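Local coordinates for PDZ domain protein (Parabacteroides distasonis, PDB 4L8N) that is of unknown function but binds magnesium and carries a DUF4136 domain and PDZ domains that suggest a role in peptide or protein recognition, at residues M116-E126 / T379-W390. Numbering follows the deposited sequence.
Sequences MYSLETTNEQE and TDANGFKYCMFW
Loop 379-390 meets segment 116-126 at two places, Phe-389 beside Glu-120 (CA atoms 5.9 Å apart) and Ala-381 beside Gln-125 (CA atoms 4.4 Å apart). At the first, the indole of Trp-390 suits its place because it is bulky yet carries one donor: NE1 gives a nearly straight bond (174°) of 2.8 Å to Tyr-117 O, which lies in the ring plane. The chain of Glu-120 bends at chi2 (93°), which brings OE2 within 2.8 Å of Trp-390 N, the donor lying above the carboxylate plane. A water joins the same OE2 to Trp-390 O. CG of Glu-120 packs against the CD1 side of the Phe-389 ring, 3.7 Å from CD1, while Leu-119 fits its branched end beside Cys-387, CD1 lying 3.8 Å from CB. Beyond them, selenomethionine Met-116 makes an oblique Met-aromatic contact with Phe-384. At the second, Asp-380 to Gly-383 form a type I turn, whose Ala-381 N binds Glu-124 O at 2.8 Å; the small Ala-381 side chain lets the turn come close, its CB 3.7 Å from Glu-124 CB. Glu-126 passes this methyl and forms a salt bridge with Lys-457. Because 123-126 opens strand 123-135 of the large mixed sheet, beside strand 298-309, the contact joins the loop between helices 354-367 and 395-402 to that sheet, through directional polar bonds at both ends and an apolar middle.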
HETATM    1  N   MSE A 116      12.629 -33.036  12.621  1.00 56.94           N
HETATM    2  CA  MSE A 116      13.315 -32.350  13.680  1.00 56.89           C
HETATM    3  C   MSE A 116      14.680 -32.949  13.982  1.00 59.57           C
HETATM    4  O   MSE A 116      15.461 -32.326  14.695  1.00 59.96           O
HETATM    5  CB  MSE A 116      12.429 -32.177  14.887  1.00 61.17           C
HETATM    6  CG  MSE A 116      11.521 -30.967  14.683  1.00 68.96           C
HETATM    7 SE   MSE A 116      10.230 -30.826  16.059  0.75 80.65          SE
HETATM    8  CE  MSE A 116       8.662 -30.163  14.937  1.00 77.63           C
ATOM      9  N   TYR A 117      15.048 -34.036  13.297  1.00 55.11           N
ATOM     10  CA  TYR A 117      16.418 -34.515  13.340  1.00 54.49           C
ATOM     11  C   TYR A 117      17.286 -33.483  12.605  1.00 56.20           C
ATOM     12  O   TYR A 117      18.446 -33.255  12.968  1.00 54.49           O
ATOM     13  CB  TYR A 117      16.547 -35.868  12.616  1.00 56.08           C
ATOM     14  CG  TYR A 117      16.083 -37.124  13.325  1.00 58.92           C
ATOM     15  CD1 TYR A 117      16.288 -37.294  14.692  1.00 62.33           C
ATOM     16  CD2 TYR A 117      15.610 -38.214  12.602  1.00 59.35           C
ATOM     17  CE1 TYR A 117      15.943 -38.486  15.334  1.00 64.58           C
ATOM     18  CE2 TYR A 117      15.278 -39.413  13.229  1.00 61.63           C
ATOM     19  CZ  TYR A 117      15.427 -39.539  14.598  1.00 69.58           C
ATOM     20  OH  TYR A 117      15.057 -40.709  15.214  1.00 72.81           O
ATOM     21  N   SER A 118      16.693 -32.869  11.530  1.00 52.06           N
ATOM     22  CA  SER A 118      17.390 -31.930  10.671  1.00 50.71           C
ATOM     23  C   SER A 118      16.510 -30.796  10.135  1.00 57.91           C
ATOM     24  O   SER A 118      16.228 -30.766   8.932  1.00 59.32           O
ATOM     25  CB  SER A 118      18.011 -32.684   9.506  1.00 49.48           C
ATOM     26  OG  SER A 118      18.955 -31.856   8.856  1.00 55.08           O
ATOM     27  N   LEU A 119      16.134 -29.819  11.006  1.00 54.89           N
ATOM     28  CA  LEU A 119      15.328 -28.652  10.601  1.00 54.08           C
ATOM     29  C   LEU A 119      16.085 -27.779   9.612  1.00 56.75           C
ATOM     30  O   LEU A 119      15.475 -27.101   8.796  1.00 56.10           O
ATOM     31  CB  LEU A 119      14.888 -27.798  11.794  1.00 54.39           C
ATOM     32  CG  LEU A 119      13.679 -28.269  12.584  1.00 59.63           C
ATOM     33  CD1 LEU A 119      13.279 -27.221  13.608  1.00 61.05           C
ATOM     34  CD2 LEU A 119      12.484 -28.544  11.688  1.00 61.03           C
ATOM     35  N   GLU A 120      17.415 -27.820   9.701  1.00 52.58           N
ATOM     36  CA  GLU A 120      18.397 -27.152   8.862  1.00 51.29           C
ATOM     37  C   GLU A 120      18.206 -27.500   7.409  1.00 57.48           C
ATOM     38  O   GLU A 120      18.533 -26.691   6.544  1.00 58.65           O
ATOM     39  CB  GLU A 120      19.813 -27.588   9.282  1.00 52.34           C
ATOM     40  CG  GLU A 120      20.278 -26.985  10.589  1.00 57.71           C
ATOM     41  CD  GLU A 120      20.040 -27.785  11.851  1.00 64.58           C
ATOM     42  OE1 GLU A 120      19.101 -28.613  11.892  1.00 59.75           O
ATOM     43  OE2 GLU A 120      20.796 -27.556  12.819  1.00 60.93           O
ATOM     44  N   THR A 121      17.719 -28.726   7.135  1.00 53.55           N
ATOM     45  CA  THR A 121      17.543 -29.208   5.772  1.00 51.44           C
ATOM     46  C   THR A 121      16.077 -29.407   5.401  1.00 54.62           C
ATOM     47  O   THR A 121      15.756 -29.312   4.213  1.00 54.10           O
ATOM     48  CB  THR A 121      18.320 -30.531   5.566  1.00 50.20           C
ATOM     49  OG1 THR A 121      17.783 -31.566   6.395  1.00 47.98           O
ATOM     50  CG2 THR A 121      19.806 -30.386   5.809  1.00 43.84           C
ATOM     51  N   THR A 122      15.188 -29.684   6.392  1.00 51.14           N
ATOM     52  CA  THR A 122      13.784 -30.034   6.117  1.00 50.76           C
ATOM     53  C   THR A 122      12.789 -29.205   6.887  1.00 55.26           C
ATOM     54  O   THR A 122      12.456 -29.526   8.033  1.00 56.65           O
ATOM     55  CB  THR A 122      13.577 -31.521   6.428  1.00 53.87           C
ATOM     56  OG1 THR A 122      14.642 -32.268   5.822  1.00 50.97           O
ATOM     57  CG2 THR A 122      12.191 -32.045   5.996  1.00 45.34           C
ATOM     58  N   ASN A 123      12.248 -28.178   6.228  1.00 51.78           N
ATOM     59  CA  ASN A 123      11.251 -27.299   6.845  1.00 52.44           C
ATOM     60  C   ASN A 123      10.392 -26.596   5.813  1.00 57.13           C
ATOM     61  O   ASN A 123      10.711 -26.589   4.622  1.00 56.18           O
ATOM     62  CB  ASN A 123      11.910 -26.250   7.781  1.00 51.14           C
ATOM     63  CG  ASN A 123      12.792 -25.229   7.102  1.00 66.59           C
ATOM     64  OD1 ASN A 123      12.327 -24.251   6.498  1.00 55.12           O
ATOM     65  ND2 ASN A 123      14.091 -25.391   7.265  1.00 60.35           N
ATOM     66  N   GLU A 124       9.320 -25.957   6.300  1.00 55.84           N
ATOM     67  CA  GLU A 124       8.398 -25.162   5.507  1.00 55.89           C
ATOM     68  C   GLU A 124       8.220 -23.813   6.150  1.00 60.27           C
ATOM     69  O   GLU A 124       7.969 -23.718   7.345  1.00 58.57           O
ATOM     70  CB  GLU A 124       7.037 -25.845   5.347  1.00 58.29           C
ATOM     71  CG  GLU A 124       7.052 -27.125   4.542  1.00 71.26           C
ATOM     72  CD  GLU A 124       5.848 -27.976   4.873  1.00101.31           C
ATOM     73  OE1 GLU A 124       5.588 -28.193   6.080  1.00106.99           O
ATOM     74  OE2 GLU A 124       5.143 -28.395   3.926  1.00 98.12           O
ATOM     75  N   GLN A 125       8.318 -22.762   5.349  1.00 57.74           N
ATOM     76  CA  GLN A 125       8.140 -21.405   5.829  1.00 57.03           C
ATOM     77  C   GLN A 125       7.320 -20.603   4.816  1.00 61.58           C
ATOM     78  O   GLN A 125       7.286 -20.940   3.635  1.00 61.53           O
ATOM     79  CB  GLN A 125       9.492 -20.746   6.095  1.00 57.26           C
ATOM     80  CG  GLN A 125      10.195 -21.251   7.336  1.00 59.21           C
ATOM     81  CD  GLN A 125      11.554 -20.633   7.452  1.00 77.13           C
ATOM     82  OE1 GLN A 125      11.687 -19.427   7.681  1.00 75.22           O
ATOM     83  NE2 GLN A 125      12.593 -21.441   7.270  1.00 65.47           N
ATOM     84  N   GLU A 126       6.623 -19.580   5.307  1.00 58.53           N
ATOM     85  CA  GLU A 126       5.774 -18.665   4.564  1.00 57.58           C
ATOM     86  C   GLU A 126       6.236 -17.268   4.811  1.00 61.03           C
ATOM     87  O   GLU A 126       6.773 -16.975   5.885  1.00 62.12           O
ATOM     88  CB  GLU A 126       4.312 -18.787   5.015  1.00 60.15           C
ATOM     89  CG  GLU A 126       3.557 -20.006   4.519  1.00 75.90           C
ATOM     90  CD  GLU A 126       2.332 -20.380   5.340  1.00111.73           C
ATOM     91  OE1 GLU A 126       2.153 -19.830   6.453  1.00110.58           O
ATOM     92  OE2 GLU A 126       1.572 -21.267   4.886  1.00111.83           O
ATOM     93  N   THR A 379       8.852 -19.544  13.288  1.00 65.93           N
ATOM     94  CA  THR A 379       7.543 -20.171  13.198  1.00 67.31           C
ATOM     95  C   THR A 379       7.459 -20.774  11.801  1.00 71.16           C
ATOM     96  O   THR A 379       7.656 -20.063  10.819  1.00 70.52           O
ATOM     97  CB  THR A 379       6.413 -19.177  13.545  1.00 77.23           C
ATOM     98  OG1 THR A 379       6.652 -18.623  14.848  1.00 84.26           O
ATOM     99  CG2 THR A 379       5.030 -19.822  13.516  1.00 71.01           C
ATOM    100  N   ASP A 380       7.217 -22.088  11.709  1.00 68.38           N
ATOM    101  CA  ASP A 380       7.127 -22.737  10.401  1.00 67.22           C
ATOM    102  C   ASP A 380       5.742 -22.492   9.751  1.00 73.44           C
ATOM    103  O   ASP A 380       4.844 -21.925  10.386  1.00 73.17           O
ATOM    104  CB  ASP A 380       7.470 -24.237  10.482  1.00 68.14           C
ATOM    105  CG  ASP A 380       6.420 -25.192  11.033  1.00 74.03           C
ATOM    106  OD1 ASP A 380       5.332 -24.725  11.430  1.00 73.97           O
ATOM    107  OD2 ASP A 380       6.700 -26.410  11.086  1.00 80.74           O
ATOM    108  N   ALA A 381       5.584 -22.938   8.488  1.00 71.91           N
ATOM    109  CA  ALA A 381       4.373 -22.751   7.683  1.00 72.43           C
ATOM    110  C   ALA A 381       3.148 -23.393   8.317  1.00 79.35           C
ATOM    111  O   ALA A 381       2.058 -22.841   8.194  1.00 80.36           O
ATOM    112  CB  ALA A 381       4.581 -23.300   6.285  1.00 72.04           C
ATOM    113  N   ASN A 382       3.320 -24.530   9.015  1.00 77.11           N
ATOM    114  CA  ASN A 382       2.201 -25.205   9.664  1.00 78.69           C
ATOM    115  C   ASN A 382       1.878 -24.602  11.068  1.00 82.74           C
ATOM    116  O   ASN A 382       1.069 -25.172  11.801  1.00 84.76           O
ATOM    117  CB  ASN A 382       2.384 -26.736   9.712  1.00 84.16           C
ATOM    118  CG  ASN A 382       3.754 -27.236  10.066  1.00125.19           C
ATOM    119  OD1 ASN A 382       4.045 -27.544  11.234  1.00129.79           O
ATOM    120  ND2 ASN A 382       4.598 -27.405   9.050  1.00115.60           N
ATOM    121  N   GLY A 383       2.426 -23.420  11.370  1.00 76.97           N
ATOM    122  CA  GLY A 383       2.150 -22.679  12.598  1.00 77.03           C
ATOM    123  C   GLY A 383       2.929 -23.017  13.856  1.00 81.65           C
ATOM    124  O   GLY A 383       2.655 -22.419  14.899  1.00 83.05           O
ATOM    125  N   PHE A 384       3.890 -23.977  13.795  1.00 77.67           N
ATOM    126  CA  PHE A 384       4.732 -24.367  14.939  1.00 77.21           C
ATOM    127  C   PHE A 384       5.683 -23.216  15.247  1.00 78.25           C
ATOM    128  O   PHE A 384       6.430 -22.785  14.375  1.00 76.06           O
ATOM    129  CB  PHE A 384       5.479 -25.694  14.696  1.00 78.79           C
ATOM    130  CG  PHE A 384       6.278 -26.168  15.892  1.00 83.02           C
ATOM    131  CD1 PHE A 384       5.713 -26.194  17.169  1.00 88.74           C
ATOM    132  CD2 PHE A 384       7.591 -26.611  15.744  1.00 85.44           C
ATOM    133  CE1 PHE A 384       6.461 -26.622  18.277  1.00 90.53           C
ATOM    134  CE2 PHE A 384       8.335 -27.042  16.857  1.00 89.09           C
ATOM    135  CZ  PHE A 384       7.762 -27.054  18.111  1.00 88.68           C
ATOM    136  N   LYS A 385       5.593 -22.680  16.474  1.00 76.09           N
ATOM    137  CA  LYS A 385       6.283 -21.476  16.956  1.00 75.19           C
ATOM    138  C   LYS A 385       7.730 -21.679  17.413  1.00 76.96           C
ATOM    139  O   LYS A 385       8.472 -20.693  17.490  1.00 76.57           O
ATOM    140  CB  LYS A 385       5.495 -20.879  18.148  1.00 78.32           C
ATOM    141  CG  LYS A 385       4.241 -20.070  17.782  1.00 75.63           C
ATOM    142  CD  LYS A 385       3.174 -20.089  18.898  1.00 83.46           C
ATOM    143  CE  LYS A 385       3.543 -19.281  20.126  1.00100.11           C
ATOM    144  NZ  LYS A 385       2.517 -19.358  21.210  1.00110.57           N
ATOM    145  N   TYR A 386       8.134 -22.910  17.739  1.00 71.89           N
ATOM    146  CA  TYR A 386       9.437 -23.084  18.369  1.00 71.58           C
ATOM    147  C   TYR A 386      10.461 -23.870  17.556  1.00 72.51           C
ATOM    148  O   TYR A 386      11.296 -24.571  18.138  1.00 72.12           O
ATOM    149  CB  TYR A 386       9.233 -23.712  19.767  1.00 75.11           C
ATOM    150  CG  TYR A 386       8.147 -23.010  20.565  1.00 79.55           C
ATOM    151  CD1 TYR A 386       8.234 -21.645  20.856  1.00 82.03           C
ATOM    152  CD2 TYR A 386       6.998 -23.687  20.962  1.00 81.79           C
ATOM    153  CE1 TYR A 386       7.214 -20.982  21.537  1.00 84.93           C
ATOM    154  CE2 TYR A 386       5.985 -23.041  21.674  1.00 84.70           C
ATOM    155  CZ  TYR A 386       6.098 -21.689  21.964  1.00 94.18           C
ATOM    156  OH  TYR A 386       5.095 -21.053  22.665  1.00 97.52           O
ATOM    157  N   CYS A 387      10.473 -23.665  16.225  1.00 66.63           N
ATOM    158  CA  CYS A 387      11.467 -24.276  15.348  1.00 64.22           C
ATOM    159  C   CYS A 387      12.841 -23.654  15.600  1.00 64.00           C
ATOM    160  O   CYS A 387      12.981 -22.439  15.607  1.00 65.23           O
ATOM    161  CB  CYS A 387      11.065 -24.137  13.886  1.00 63.85           C
ATOM    162  SG  CYS A 387       9.488 -24.910  13.474  1.00 68.32           S
HETATM  163  N   MSE A 388      13.842 -24.488  15.863  1.00 55.79           N
HETATM  164  CA  MSE A 388      15.212 -24.049  16.113  1.00 52.09           C
HETATM  165  C   MSE A 388      16.187 -25.012  15.474  1.00 56.89           C
HETATM  166  O   MSE A 388      15.959 -26.234  15.493  1.00 57.57           O
HETATM  167  CB  MSE A 388      15.500 -23.961  17.620  1.00 53.73           C
HETATM  168  CG  MSE A 388      14.721 -22.850  18.327  1.00 58.57           C
HETATM  169 SE   MSE A 388      15.002 -22.811  20.232  0.75 64.48          SE
HETATM  170  CE  MSE A 388      14.128 -24.359  20.719  1.00 61.84           C
ATOM    171  N   PHE A 389      17.293 -24.483  14.941  1.00 51.18           N
ATOM    172  CA  PHE A 389      18.334 -25.361  14.445  1.00 50.20           C
ATOM    173  C   PHE A 389      19.156 -25.813  15.638  1.00 56.63           C
ATOM    174  O   PHE A 389      19.017 -25.263  16.748  1.00 57.95           O
ATOM    175  CB  PHE A 389      19.214 -24.678  13.384  1.00 50.38           C
ATOM    176  CG  PHE A 389      18.423 -24.097  12.241  1.00 50.45           C
ATOM    177  CD1 PHE A 389      17.452 -24.851  11.592  1.00 52.87           C
ATOM    178  CD2 PHE A 389      18.652 -22.803  11.808  1.00 52.16           C
ATOM    179  CE1 PHE A 389      16.712 -24.313  10.543  1.00 53.55           C
ATOM    180  CE2 PHE A 389      17.920 -22.269  10.748  1.00 54.68           C
ATOM    181  CZ  PHE A 389      16.956 -23.029  10.123  1.00 52.33           C
ATOM    182  N   TRP A 390      20.015 -26.799  15.413  1.00 52.45           N
ATOM    183  CA  TRP A 390      20.911 -27.272  16.444  1.00 54.19           C
ATOM    184  C   TRP A 390      21.987 -26.225  16.707  1.00 61.14           C
ATOM    185  O   TRP A 390      22.344 -25.450  15.813  1.00 61.38           O
ATOM    186  CB  TRP A 390      21.558 -28.591  16.001  1.00 52.35           C
ATOM    187  CG  TRP A 390      20.604 -29.729  15.784  1.00 51.95           C
ATOM    188  CD1 TRP A 390      20.383 -30.399  14.621  1.00 53.57           C
ATOM    189  CD2 TRP A 390      19.791 -30.366  16.780  1.00 52.37           C
ATOM    190  NE1 TRP A 390      19.489 -31.426  14.827  1.00 53.29           N
ATOM    191  CE2 TRP A 390      19.094 -31.418  16.139  1.00 55.78           C
ATOM    192  CE3 TRP A 390      19.595 -30.162  18.158  1.00 54.46           C
ATOM    193  CZ2 TRP A 390      18.235 -32.281  16.835  1.00 55.76           C
ATOM    194  CZ3 TRP A 390      18.734 -31.008  18.840  1.00 56.92           C
ATOM    195  CH2 TRP A 390      18.058 -32.048  18.179  1.00 57.12           C
TER
HETATM  196  O   HOH W   1      23.020 -26.137  13.165  1.00 49.87           O
HETATM  197  O   HOH W   2       7.343 -19.198   8.291  0.50 31.09           O